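Local coordinates for protein BIFUNCTIONAL PROTEIN Proline utilization A (PutA) (Corynebacterium freiburgense, PDB 5UX5) that probably converts proline to glutamate in two oxidation steps, using an FAD-dependent proline dehydrogenase and an NAD-dependent aldehyde dehydrogenase joined in one chain, at residues I229-E234 with R244-L249; H240-L245 with A260-Q265. All coordinates share one frame; numbering follows the deposited sequence.

Contact 1 (I229-E234 with R244-L249); sequences INLDME and RLFEEL. With FAD (flavin-adenine dinucleotide), chain E.
Leu231 carries the strand side of this contact almost alone, pushing one methyl between Leu245 and Phe246 of the helix. Its CD1 lies 3.5 Å from Leu245 CD2. The same CD1 is 4.1 Å from Phe246 CD1, approaching that ring obliquely, and it also meets Phe246 CB. The other methyl plays a smaller part: Leu231 CD2 comes within 4.1 Å of Leu245 CD2. With CD1 anti to CA (chi2 177°), this branch extends the side chain toward the helix, in keeping with its closer approach. With the CA atoms of Leu231 and Phe246 7.8 Å apart, side chains fill the gap and no hydrogen bond spans it. Tyr217 of helix 202-221 also packs on Leu231, while Phe246 continues onto Ile262 of the neighbouring strand and Leu278 of helix 271-287.

On the helix flank, Arg244 NE and Glu248 OE1 form a salt bridge of 2.9 Å, one turn apart. The oxygen is met from above its carboxylate plane, 47° out of it. Both residues tie the helix to 202-221, Arg244 through Asp203 and Glu248 through Lys210.

Neighbouring strand residues alternate in direction: Asn230 has its CB turned away from the helix, and its ND2 makes a weak bond of 2.8 Å to Asp232 OD1. Farther along, Met233 O accepts a hydrogen bond from FAD N3 (2.9 Å), nearly straight at 165°, which fixes the pyrimidine edge of the flavin to the backbone. An apolar residue facing the surrounding helix, polar neighbours on the other side and a cofactor just past the strand's C-terminal end together typify a beta-alpha unit of the TIM barrel, here the proline dehydrogenase barrel with its FAD site.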
ATOM      1  N   ILE A 229     -32.040   8.388 -12.329  1.00 34.54           N
ATOM      2  CA  ILE A 229     -30.758   8.416 -11.628  1.00 33.87           C
ATOM      3  C   ILE A 229     -30.117   7.040 -11.732  1.00 39.74           C
ATOM      4  O   ILE A 229     -30.732   6.026 -11.371  1.00 41.50           O
ATOM      5  CB  ILE A 229     -30.928   8.822 -10.151  1.00 34.29           C
ATOM      6  CG1 ILE A 229     -31.447  10.255 -10.044  1.00 35.30           C
ATOM      7  CG2 ILE A 229     -29.638   8.628  -9.369  1.00 33.56           C
ATOM      8  CD1 ILE A 229     -32.055  10.567  -8.721  1.00 36.05           C
ATOM      9  N   ASN A 230     -28.880   7.007 -12.219  1.00 37.07           N
ATOM     10  CA  ASN A 230     -28.126   5.769 -12.323  1.00 37.10           C
ATOM     11  C   ASN A 230     -26.920   5.813 -11.399  1.00 36.81           C
ATOM     12  O   ASN A 230     -26.220   6.830 -11.316  1.00 39.26           O
ATOM     13  CB  ASN A 230     -27.683   5.480 -13.751  1.00 43.64           C
ATOM     14  CG  ASN A 230     -27.027   4.138 -13.858  1.00 40.97           C
ATOM     15  OD1 ASN A 230     -27.684   3.116 -14.038  1.00 43.05           O
ATOM     16  ND2 ASN A 230     -25.722   4.127 -13.711  1.00 39.53           N
ATOM     17  N   LEU A 231     -26.715   4.723 -10.668  1.00 32.54           N
ATOM     18  CA  LEU A 231     -25.546   4.570  -9.819  1.00 34.96           C
ATOM     19  C   LEU A 231     -24.484   3.837 -10.630  1.00 33.98           C
ATOM     20  O   LEU A 231     -24.664   2.669 -10.999  1.00 28.99           O
ATOM     21  CB  LEU A 231     -25.896   3.830  -8.526  1.00 29.84           C
ATOM     22  CG  LEU A 231     -26.771   4.503  -7.472  1.00 30.66           C
ATOM     23  CD1 LEU A 231     -27.056   3.601  -6.301  1.00 30.79           C
ATOM     24  CD2 LEU A 231     -26.115   5.767  -6.977  1.00 35.76           C
ATOM     25  N   ASP A 232     -23.378   4.526 -10.907  1.00 33.03           N
ATOM     26  CA  ASP A 232     -22.285   3.922 -11.659  1.00 41.52           C
ATOM     27  C   ASP A 232     -21.398   3.085 -10.734  1.00 29.84           C
ATOM     28  O   ASP A 232     -21.439   3.208  -9.500  1.00 30.86           O
ATOM     29  CB  ASP A 232     -21.424   4.984 -12.354  1.00 53.25           C
ATOM     30  CG  ASP A 232     -22.152   5.709 -13.467  1.00 62.85           C
ATOM     31  OD1 ASP A 232     -23.185   5.195 -13.935  1.00 68.52           O
ATOM     32  OD2 ASP A 232     -21.683   6.790 -13.882  1.00 67.61           O
ATOM     33  N   MET A 233     -20.596   2.222 -11.353  1.00 26.89           N
ATOM     34  CA  MET A 233     -19.619   1.396 -10.650  1.00 34.39           C
ATOM     35  C   MET A 233     -18.323   1.378 -11.429  1.00 37.62           C
ATOM     36  O   MET A 233     -18.337   1.161 -12.644  1.00 39.48           O
ATOM     37  CB  MET A 233     -20.111  -0.032 -10.457  1.00 34.84           C
ATOM     38  CG  MET A 233     -21.212  -0.083  -9.464  1.00 45.12           C
ATOM     39  SD  MET A 233     -21.366  -1.682  -8.758  1.00 55.52           S
ATOM     40  CE  MET A 233     -19.650  -2.175  -8.853  1.00 68.99           C
ATOM     41  N   GLU A 234     -17.219   1.639 -10.738  1.00 35.40           N
ATOM     42  CA  GLU A 234     -15.901   1.553 -11.346  1.00 44.08           C
ATOM     43  C   GLU A 234     -15.084   0.400 -10.762  1.00 48.32           C
ATOM     44  O   GLU A 234     -14.685  -0.509 -11.492  1.00 56.18           O
ATOM     45  CB  GLU A 234     -15.177   2.901 -11.190  1.00 49.64           C
ATOM     46  N   ARG A 244     -26.231  -2.451  -2.181  1.00 38.63           N
ATOM     47  CA  ARG A 244     -26.946  -2.275  -0.925  1.00 37.65           C
ATOM     48  C   ARG A 244     -27.547  -0.878  -0.838  1.00 43.50           C
ATOM     49  O   ARG A 244     -28.673  -0.696  -0.355  1.00 50.89           O
ATOM     50  CB  ARG A 244     -26.017  -2.532   0.247  1.00 35.49           C
ATOM     51  CG  ARG A 244     -26.698  -2.425   1.544  1.00 32.48           C
ATOM     52  CD  ARG A 244     -25.798  -2.839   2.633  1.00 32.37           C
ATOM     53  NE  ARG A 244     -26.302  -2.370   3.915  1.00 38.00           N
ATOM     54  CZ  ARG A 244     -25.684  -2.573   5.067  1.00 40.56           C
ATOM     55  NH1 ARG A 244     -24.529  -3.236   5.087  1.00 45.34           N
ATOM     56  NH2 ARG A 244     -26.213  -2.111   6.186  1.00 34.78           N
ATOM     57  N   LEU A 245     -26.801   0.123  -1.282  1.00 39.41           N
ATOM     58  CA  LEU A 245     -27.346   1.468  -1.331  1.00 39.49           C
ATOM     59  C   LEU A 245     -28.599   1.502  -2.196  1.00 36.26           C
ATOM     60  O   LEU A 245     -29.646   1.991  -1.770  1.00 33.53           O
ATOM     61  CB  LEU A 245     -26.270   2.421  -1.856  1.00 36.37           C
ATOM     62  CG  LEU A 245     -26.694   3.696  -2.555  1.00 36.50           C
ATOM     63  CD1 LEU A 245     -27.346   4.611  -1.535  1.00 32.70           C
ATOM     64  CD2 LEU A 245     -25.467   4.317  -3.209  1.00 30.85           C
ATOM     65  N   PHE A 246     -28.512   0.914  -3.389  1.00 31.97           N
ATOM     66  CA  PHE A 246     -29.627   0.877  -4.332  1.00 32.41           C
ATOM     67  C   PHE A 246     -30.864   0.229  -3.719  1.00 41.31           C
ATOM     68  O   PHE A 246     -31.953   0.803  -3.761  1.00 53.32           O
ATOM     69  CB  PHE A 246     -29.173   0.124  -5.570  1.00 35.55           C
ATOM     70  CG  PHE A 246     -30.102   0.185  -6.747  1.00 36.12           C
ATOM     71  CD1 PHE A 246     -30.332   1.369  -7.411  1.00 40.02           C
ATOM     72  CD2 PHE A 246     -30.641  -0.993  -7.277  1.00 36.14           C
ATOM     73  CE1 PHE A 246     -31.159   1.397  -8.557  1.00 44.52           C
ATOM     74  CE2 PHE A 246     -31.449  -0.977  -8.408  1.00 32.48           C
ATOM     75  CZ  PHE A 246     -31.708   0.218  -9.046  1.00 32.62           C
ATOM     76  N   GLU A 247     -30.712  -0.954  -3.111  1.00 37.83           N
ATOM     77  CA  GLU A 247     -31.883  -1.713  -2.671  1.00 34.64           C
ATOM     78  C   GLU A 247     -32.501  -1.140  -1.408  1.00 40.26           C
ATOM     79  O   GLU A 247     -33.728  -1.086  -1.281  1.00 46.21           O
ATOM     80  CB  GLU A 247     -31.513  -3.178  -2.471  1.00 34.29           C
ATOM     81  CG  GLU A 247     -31.174  -3.823  -3.785  1.00 36.17           C
ATOM     82  CD  GLU A 247     -30.812  -5.298  -3.706  1.00 37.45           C
ATOM     83  OE1 GLU A 247     -30.262  -5.775  -4.706  1.00 37.56           O
ATOM     84  OE2 GLU A 247     -31.017  -5.970  -2.673  1.00 34.14           O
ATOM     85  N   GLU A 248     -31.688  -0.686  -0.472  1.00 40.54           N
ATOM     86  CA  GLU A 248     -32.279  -0.079   0.706  1.00 42.02           C
ATOM     87  C   GLU A 248     -33.024   1.208   0.335  1.00 50.56           C
ATOM     88  O   GLU A 248     -34.196   1.388   0.699  1.00 50.07           O
ATOM     89  CB  GLU A 248     -31.189   0.171   1.744  1.00 36.13           C
ATOM     90  CG  GLU A 248     -30.697  -1.093   2.409  1.00 36.02           C
ATOM     91  CD  GLU A 248     -29.741  -0.800   3.548  1.00 50.59           C
ATOM     92  OE1 GLU A 248     -29.111  -1.755   4.083  1.00 35.72           O
ATOM     93  OE2 GLU A 248     -29.621   0.401   3.896  1.00 47.39           O
ATOM     94  N   LEU A 249     -32.399   2.064  -0.479  1.00 48.34           N
ATOM     95  CA  LEU A 249     -32.988   3.366  -0.764  1.00 46.09           C
ATOM     96  C   LEU A 249     -34.293   3.227  -1.526  1.00 54.05           C
ATOM     97  O   LEU A 249     -35.279   3.907  -1.212  1.00 62.41           O
ATOM     98  CB  LEU A 249     -32.005   4.223  -1.548  1.00 43.15           C
ATOM     99  CG  LEU A 249     -32.252   5.725  -1.526  1.00 46.59           C
ATOM    100  CD1 LEU A 249     -32.217   6.215  -0.101  1.00 55.94           C
ATOM    101  CD2 LEU A 249     -31.174   6.421  -2.344  1.00 43.60           C
TER
HETATM  102  PA  FAD E2001     -15.398  -4.556 -26.707  1.00 64.45           P
HETATM  103  O1A FAD E2001     -14.086  -4.447 -27.556  1.00 58.91           O
HETATM  104  O2A FAD E2001     -16.369  -5.593 -27.029  1.00 59.45           O
HETATM  105  O5B FAD E2001     -15.267  -4.810 -25.252  1.00 59.82           O
HETATM  106  C5B FAD E2001     -14.122  -4.348 -24.560  1.00 44.13           C
HETATM  107  C4B FAD E2001     -14.214  -4.809 -23.117  1.00 41.63           C
HETATM  108  O4B FAD E2001     -13.801  -6.139 -22.989  1.00 46.73           O
HETATM  109  C3B FAD E2001     -13.341  -4.025 -22.190  1.00 45.35           C
HETATM  110  O3B FAD E2001     -13.847  -2.807 -21.771  1.00 46.82           O
HETATM  111  C2B FAD E2001     -13.154  -4.972 -21.060  1.00 40.37           C
HETATM  112  O2B FAD E2001     -14.135  -4.821 -20.101  1.00 35.18           O
HETATM  113  C1B FAD E2001     -13.158  -6.307 -21.745  1.00 42.76           C
HETATM  114  N9A FAD E2001     -11.821  -6.844 -21.951  1.00 38.43           N
HETATM  115  C8A FAD E2001     -10.949  -6.521 -22.982  1.00 31.71           C
HETATM  116  N7A FAD E2001      -9.796  -7.200 -22.827  1.00 38.21           N
HETATM  117  C5A FAD E2001      -9.846  -8.019 -21.704  1.00 36.04           C
HETATM  118  C6A FAD E2001      -8.962  -8.931 -21.097  1.00 34.94           C
HETATM  119  N6A FAD E2001      -7.626  -9.209 -21.596  1.00 30.96           N
HETATM  120  N1A FAD E2001      -9.359  -9.574 -19.987  1.00 42.12           N
HETATM  121  C2A FAD E2001     -10.598  -9.340 -19.451  1.00 41.07           C
HETATM  122  N3A FAD E2001     -11.480  -8.458 -20.018  1.00 32.02           N
HETATM  123  C4A FAD E2001     -11.144  -7.792 -21.128  1.00 36.39           C
HETATM  124  N1  FAD E2001     -17.714   0.963 -17.639  1.00 37.09           N
HETATM  125  C2  FAD E2001     -17.774   0.765 -16.212  1.00 35.70           C
HETATM  126  O2  FAD E2001     -16.810  -0.013 -15.616  1.00 33.10           O
HETATM  127  N3  FAD E2001     -18.763   1.416 -15.462  1.00 36.26           N
HETATM  128  C4  FAD E2001     -19.728   2.222 -16.068  1.00 36.30           C
HETATM  129  O4  FAD E2001     -20.704   2.842 -15.306  1.00 40.58           O
HETATM  130  C4X FAD E2001     -19.778   2.307 -17.563  1.00 32.59           C
HETATM  131  N5  FAD E2001     -20.809   2.949 -18.240  1.00 34.77           N
HETATM  132  C5X FAD E2001     -20.849   2.967 -19.641  1.00 37.46           C
HETATM  133  C6  FAD E2001     -21.887   3.619 -20.332  1.00 31.71           C
HETATM  134  C7  FAD E2001     -21.888   3.621 -21.722  1.00 33.77           C
HETATM  135  C7M FAD E2001     -22.976   4.316 -22.488  1.00 31.57           C
HETATM  136  C8  FAD E2001     -20.904   2.980 -22.432  1.00 42.84           C
HETATM  137  C8M FAD E2001     -20.915   2.985 -23.926  1.00 47.92           C
HETATM  138  C9  FAD E2001     -19.877   2.337 -21.757  1.00 45.73           C
HETATM  139  C9A FAD E2001     -19.854   2.331 -20.375  1.00 41.08           C
HETATM  140  N10 FAD E2001     -18.791   1.644 -19.718  1.00 42.51           N
HETATM  141  C10 FAD E2001     -18.737   1.623 -18.308  1.00 38.29           C
HETATM  142  C1' FAD E2001     -17.720   1.017 -20.513  1.00 46.03           C
HETATM  143  C2' FAD E2001     -17.828  -0.463 -20.760  1.00 46.73           C
HETATM  144  O2' FAD E2001     -17.646  -1.125 -19.560  1.00 36.24           O
HETATM  145  C3' FAD E2001     -16.762  -0.832 -21.815  1.00 50.06           C
HETATM  146  O3' FAD E2001     -15.524  -0.579 -21.271  1.00 51.66           O
HETATM  147  C4' FAD E2001     -16.816  -0.124 -23.174  1.00 49.94           C
HETATM  148  O4' FAD E2001     -18.080   0.321 -23.513  1.00 49.60           O
HETATM  149  C5' FAD E2001     -16.168  -0.932 -24.320  1.00 43.68           C
HETATM  150  O5' FAD E2001     -16.545  -2.301 -24.410  1.00 41.93           O
HETATM  151  P   FAD E2001     -17.406  -2.934 -25.628  1.00 49.06           P
HETATM  152  O1P FAD E2001     -18.657  -3.820 -25.264  1.00 49.22           O
HETATM  153  O2P FAD E2001     -17.611  -1.618 -26.474  1.00 47.93           O
HETATM  154  O3P FAD E2001     -16.357  -3.430 -26.760  1.00 56.94           O

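Contact 2 (H240-L245 with A260-Q265); sequences HVTIRL and AGIVLQ. With FAD (flavin-adenine dinucleotide), chain E.
Gln265 NE2 is gripped by two acceptors, FAD O2 and the backbone O of Glu234. The bond to FAD O2 measures 2.7 Å and is moderately bent, with an angle of 142° at the hydrogen. Two bonds on one amide nitrogen restrain the rotation of that group and link the flavin to the chain just beyond strand 228-232. Two residues earlier, Val263 lays its methyls beside the same flavin, CG2 standing 3.5 Å from FAD O4.

Ile262 faces helix 239-251 instead. Its chain is fully extended (chi1 -179°, chi2 176°), which delivers CD1 to the helix surface, 3.9 Å from Ile243 CA. The same methyl touches Ile243 CG1, the two side chains crossing at about a right angle, and reaches Thr242 CG2 at 4.1 Å. Thr242 OG1 is bonded back to Asp238 O, consistent with the rotamer that leaves CG2 for the strand. Ala274 of helix 271-287 covers Ile243 further.

The chemistry thus divides by strand face: nonpolar contact alone joins helix and strand, whereas the amide at the strand's end donates to the flavin carbonyl and may help stabilise negative charge on the reduced pyrimidine ring.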
ATOM      1  N   HIS A 240     -20.605  -4.208  -3.504  1.00 32.91           N
ATOM      2  CA  HIS A 240     -21.670  -4.544  -2.568  1.00 30.51           C
ATOM      3  C   HIS A 240     -22.288  -3.308  -1.909  1.00 41.74           C
ATOM      4  O   HIS A 240     -23.502  -3.287  -1.653  1.00 53.66           O
ATOM      5  CB  HIS A 240     -21.166  -5.555  -1.552  1.00 27.77           C
ATOM      6  CG  HIS A 240     -20.846  -6.871  -2.170  1.00 36.95           C
ATOM      7  ND1 HIS A 240     -19.556  -7.308  -2.371  1.00 47.43           N
ATOM      8  CD2 HIS A 240     -21.651  -7.821  -2.703  1.00 42.40           C
ATOM      9  CE1 HIS A 240     -19.576  -8.490  -2.964  1.00 51.80           C
ATOM     10  NE2 HIS A 240     -20.836  -8.822  -3.182  1.00 50.77           N
ATOM     11  N   VAL A 241     -21.491  -2.274  -1.622  1.00 32.65           N
ATOM     12  CA  VAL A 241     -22.042  -1.085  -0.990  1.00 31.94           C
ATOM     13  C   VAL A 241     -23.039  -0.407  -1.916  1.00 37.79           C
ATOM     14  O   VAL A 241     -24.046   0.151  -1.460  1.00 33.13           O
ATOM     15  CB  VAL A 241     -20.933  -0.111  -0.573  1.00 28.08           C
ATOM     16  CG1 VAL A 241     -20.227   0.385  -1.791  1.00 29.72           C
ATOM     17  CG2 VAL A 241     -21.541   1.082   0.166  1.00 32.89           C
ATOM     18  N   THR A 242     -22.757  -0.411  -3.228  1.00 32.71           N
ATOM     19  CA  THR A 242     -23.651   0.257  -4.172  1.00 32.55           C
ATOM     20  C   THR A 242     -24.951  -0.522  -4.361  1.00 37.86           C
ATOM     21  O   THR A 242     -26.031   0.075  -4.380  1.00 47.65           O
ATOM     22  CB  THR A 242     -22.961   0.466  -5.515  1.00 30.28           C
ATOM     23  OG1 THR A 242     -21.725   1.171  -5.322  1.00 29.73           O
ATOM     24  CG2 THR A 242     -23.858   1.276  -6.421  1.00 28.46           C
ATOM     25  N   ILE A 243     -24.871  -1.851  -4.518  1.00 31.17           N
ATOM     26  CA  ILE A 243     -26.085  -2.661  -4.597  1.00 34.13           C
ATOM     27  C   ILE A 243     -26.907  -2.483  -3.334  1.00 43.98           C
ATOM     28  O   ILE A 243     -28.145  -2.414  -3.378  1.00 44.05           O
ATOM     29  CB  ILE A 243     -25.748  -4.144  -4.804  1.00 33.48           C
ATOM     30  CG1 ILE A 243     -25.183  -4.411  -6.179  1.00 31.88           C
ATOM     31  CG2 ILE A 243     -26.970  -5.004  -4.549  1.00 38.12           C
ATOM     32  CD1 ILE A 243     -24.470  -5.719  -6.204  1.00 33.04           C
ATOM     33  N   ARG A 244     -26.231  -2.451  -2.181  1.00 38.63           N
ATOM     34  CA  ARG A 244     -26.946  -2.275  -0.925  1.00 37.65           C
ATOM     35  C   ARG A 244     -27.547  -0.878  -0.838  1.00 43.50           C
ATOM     36  O   ARG A 244     -28.673  -0.696  -0.355  1.00 50.89           O
ATOM     37  CB  ARG A 244     -26.017  -2.532   0.247  1.00 35.49           C
ATOM     38  CG  ARG A 244     -26.698  -2.425   1.544  1.00 32.48           C
ATOM     39  CD  ARG A 244     -25.798  -2.839   2.633  1.00 32.37           C
ATOM     40  NE  ARG A 244     -26.302  -2.370   3.915  1.00 38.00           N
ATOM     41  CZ  ARG A 244     -25.684  -2.573   5.067  1.00 40.56           C
ATOM     42  NH1 ARG A 244     -24.529  -3.236   5.087  1.00 45.34           N
ATOM     43  NH2 ARG A 244     -26.213  -2.111   6.186  1.00 34.78           N
ATOM     44  N   LEU A 245     -26.801   0.123  -1.282  1.00 39.41           N
ATOM     45  CA  LEU A 245     -27.346   1.468  -1.331  1.00 39.49           C
ATOM     46  C   LEU A 245     -28.599   1.502  -2.196  1.00 36.26           C
ATOM     47  O   LEU A 245     -29.646   1.991  -1.770  1.00 33.53           O
ATOM     48  CB  LEU A 245     -26.270   2.421  -1.856  1.00 36.37           C
ATOM     49  CG  LEU A 245     -26.694   3.696  -2.555  1.00 36.50           C
ATOM     50  CD1 LEU A 245     -27.346   4.611  -1.535  1.00 32.70           C
ATOM     51  CD2 LEU A 245     -25.467   4.317  -3.209  1.00 30.85           C
ATOM     52  N   ALA A 260     -35.302   3.718 -11.045  1.00 35.26           N
ATOM     53  CA  ALA A 260     -33.896   4.094 -10.958  1.00 37.78           C
ATOM     54  C   ALA A 260     -33.030   2.897 -11.339  1.00 39.58           C
ATOM     55  O   ALA A 260     -33.508   1.774 -11.467  1.00 43.86           O
ATOM     56  CB  ALA A 260     -33.530   4.600  -9.560  1.00 41.76           C
ATOM     57  N   GLY A 261     -31.743   3.156 -11.564  1.00 40.83           N
ATOM     58  CA  GLY A 261     -30.886   2.193 -12.221  1.00 38.88           C
ATOM     59  C   GLY A 261     -29.540   2.034 -11.541  1.00 37.51           C
ATOM     60  O   GLY A 261     -29.116   2.849 -10.729  1.00 41.49           O
ATOM     61  N   ILE A 262     -28.862   0.959 -11.929  1.00 33.35           N
ATOM     62  CA  ILE A 262     -27.568   0.584 -11.381  1.00 35.37           C
ATOM     63  C   ILE A 262     -26.826  -0.185 -12.459  1.00 35.17           C
ATOM     64  O   ILE A 262     -27.440  -0.863 -13.289  1.00 36.41           O
ATOM     65  CB  ILE A 262     -27.716  -0.256 -10.089  1.00 34.60           C
ATOM     66  CG1 ILE A 262     -26.345  -0.619  -9.514  1.00 33.25           C
ATOM     67  CG2 ILE A 262     -28.473  -1.530 -10.356  1.00 30.33           C
ATOM     68  CD1 ILE A 262     -26.450  -1.346  -8.208  1.00 37.76           C
ATOM     69  N   VAL A 263     -25.483  -0.090 -12.426  1.00 34.17           N
ATOM     70  CA  VAL A 263     -24.590  -0.715 -13.410  1.00 34.07           C
ATOM     71  C   VAL A 263     -24.096  -2.055 -12.880  1.00 32.44           C
ATOM     72  O   VAL A 263     -23.777  -2.186 -11.696  1.00 35.24           O
ATOM     73  CB  VAL A 263     -23.390   0.204 -13.723  1.00 33.35           C
ATOM     74  CG1 VAL A 263     -22.348  -0.535 -14.491  1.00 30.17           C
ATOM     75  CG2 VAL A 263     -23.820   1.402 -14.533  1.00 31.81           C
ATOM     76  N   LEU A 264     -24.043  -3.057 -13.747  1.00 28.05           N
ATOM     77  CA  LEU A 264     -23.255  -4.259 -13.480  1.00 37.42           C
ATOM     78  C   LEU A 264     -22.172  -4.398 -14.541  1.00 33.07           C
ATOM     79  O   LEU A 264     -22.432  -4.209 -15.736  1.00 29.54           O
ATOM     80  CB  LEU A 264     -24.112  -5.527 -13.430  1.00 28.23           C
ATOM     81  CG  LEU A 264     -25.010  -5.597 -12.194  1.00 28.59           C
ATOM     82  CD1 LEU A 264     -25.819  -6.924 -12.124  1.00 29.24           C
ATOM     83  CD2 LEU A 264     -24.182  -5.367 -10.945  1.00 28.09           C
ATOM     84  N   GLN A 265     -20.953  -4.690 -14.100  1.00 33.68           N
ATOM     85  CA  GLN A 265     -19.831  -4.914 -15.008  1.00 34.01           C
ATOM     86  C   GLN A 265     -19.738  -6.411 -15.289  1.00 32.08           C
ATOM     87  O   GLN A 265     -19.411  -7.198 -14.391  1.00 26.55           O
ATOM     88  CB  GLN A 265     -18.526  -4.399 -14.410  1.00 35.77           C
ATOM     89  CG  GLN A 265     -18.689  -3.161 -13.596  1.00 41.72           C
ATOM     90  CD  GLN A 265     -17.411  -2.714 -12.908  1.00 33.83           C
ATOM     91  OE1 GLN A 265     -17.130  -3.134 -11.777  1.00 34.96           O
ATOM     92  NE2 GLN A 265     -16.693  -1.793 -13.532  1.00 25.16           N
TER
HETATM   93  PA  FAD E2001     -15.398  -4.556 -26.707  1.00 64.45           P
HETATM   94  O1A FAD E2001     -14.086  -4.447 -27.556  1.00 58.91           O
HETATM   95  O2A FAD E2001     -16.369  -5.593 -27.029  1.00 59.45           O
HETATM   96  O5B FAD E2001     -15.267  -4.810 -25.252  1.00 59.82           O
HETATM   97  C5B FAD E2001     -14.122  -4.348 -24.560  1.00 44.13           C
HETATM   98  C4B FAD E2001     -14.214  -4.809 -23.117  1.00 41.63           C
HETATM   99  O4B FAD E2001     -13.801  -6.139 -22.989  1.00 46.73           O
HETATM  100  C3B FAD E2001     -13.341  -4.025 -22.190  1.00 45.35           C
HETATM  101  O3B FAD E2001     -13.847  -2.807 -21.771  1.00 46.82           O
HETATM  102  C2B FAD E2001     -13.154  -4.972 -21.060  1.00 40.37           C
HETATM  103  O2B FAD E2001     -14.135  -4.821 -20.101  1.00 35.18           O
HETATM  104  C1B FAD E2001     -13.158  -6.307 -21.745  1.00 42.76           C
HETATM  105  N9A FAD E2001     -11.821  -6.844 -21.951  1.00 38.43           N
HETATM  106  C8A FAD E2001     -10.949  -6.521 -22.982  1.00 31.71           C
HETATM  107  N7A FAD E2001      -9.796  -7.200 -22.827  1.00 38.21           N
HETATM  108  C5A FAD E2001      -9.846  -8.019 -21.704  1.00 36.04           C
HETATM  109  C6A FAD E2001      -8.962  -8.931 -21.097  1.00 34.94           C
HETATM  110  N6A FAD E2001      -7.626  -9.209 -21.596  1.00 30.96           N
HETATM  111  N1A FAD E2001      -9.359  -9.574 -19.987  1.00 42.12           N
HETATM  112  C2A FAD E2001     -10.598  -9.340 -19.451  1.00 41.07           C
HETATM  113  N3A FAD E2001     -11.480  -8.458 -20.018  1.00 32.02           N
HETATM  114  C4A FAD E2001     -11.144  -7.792 -21.128  1.00 36.39           C
HETATM  115  N1  FAD E2001     -17.714   0.963 -17.639  1.00 37.09           N
HETATM  116  C2  FAD E2001     -17.774   0.765 -16.212  1.00 35.70           C
HETATM  117  O2  FAD E2001     -16.810  -0.013 -15.616  1.00 33.10           O
HETATM  118  N3  FAD E2001     -18.763   1.416 -15.462  1.00 36.26           N
HETATM  119  C4  FAD E2001     -19.728   2.222 -16.068  1.00 36.30           C
HETATM  120  O4  FAD E2001     -20.704   2.842 -15.306  1.00 40.58           O
HETATM  121  C4X FAD E2001     -19.778   2.307 -17.563  1.00 32.59           C
HETATM  122  N5  FAD E2001     -20.809   2.949 -18.240  1.00 34.77           N
HETATM  123  C5X FAD E2001     -20.849   2.967 -19.641  1.00 37.46           C
HETATM  124  C6  FAD E2001     -21.887   3.619 -20.332  1.00 31.71           C
HETATM  125  C7  FAD E2001     -21.888   3.621 -21.722  1.00 33.77           C
HETATM  126  C7M FAD E2001     -22.976   4.316 -22.488  1.00 31.57           C
HETATM  127  C8  FAD E2001     -20.904   2.980 -22.432  1.00 42.84           C
HETATM  128  C8M FAD E2001     -20.915   2.985 -23.926  1.00 47.92           C
HETATM  129  C9  FAD E2001     -19.877   2.337 -21.757  1.00 45.73           C
HETATM  130  C9A FAD E2001     -19.854   2.331 -20.375  1.00 41.08           C
HETATM  131  N10 FAD E2001     -18.791   1.644 -19.718  1.00 42.51           N
HETATM  132  C10 FAD E2001     -18.737   1.623 -18.308  1.00 38.29           C
HETATM  133  C1' FAD E2001     -17.720   1.017 -20.513  1.00 46.03           C
HETATM  134  C2' FAD E2001     -17.828  -0.463 -20.760  1.00 46.73           C
HETATM  135  O2' FAD E2001     -17.646  -1.125 -19.560  1.00 36.24           O
HETATM  136  C3' FAD E2001     -16.762  -0.832 -21.815  1.00 50.06           C
HETATM  137  O3' FAD E2001     -15.524  -0.579 -21.271  1.00 51.66           O
HETATM  138  C4' FAD E2001     -16.816  -0.124 -23.174  1.00 49.94           C
HETATM  139  O4' FAD E2001     -18.080   0.321 -23.513  1.00 49.60           O
HETATM  140  C5' FAD E2001     -16.168  -0.932 -24.320  1.00 43.68           C
HETATM  141  O5' FAD E2001     -16.545  -2.301 -24.410  1.00 41.93           O
HETATM  142  P   FAD E2001     -17.406  -2.934 -25.628  1.00 49.06           P
HETATM  143  O1P FAD E2001     -18.657  -3.820 -25.264  1.00 49.22           O
HETATM  144  O2P FAD E2001     -17.611  -1.618 -26.474  1.00 47.93           O
HETATM  145  O3P FAD E2001     -16.357  -3.430 -26.760  1.00 56.94           O

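How the contacts relate
Both contacts are buried and share helix 239-251, which bridges strands 228-232 and 260-265 in a right-handed beta-alpha-beta unit of the barrel; their centres lie about 4 Å apart. Contact 1 uses the later turns of the helix and contact 2 the earlier ones, with Arg244 and Leu245 common to both segments. The strands themselves are joined by backbone bonds, Leu231 N to Gly261 O and Ile229 O to Gly261 N. Each helix-strand interface is apolar; the Arg244-Glu248 salt bridge lies within the helix and crosses neither. Toward FAD they differ: contact 1 accepts from the flavin with a backbone oxygen, contact 2 donates from a side-chain amide.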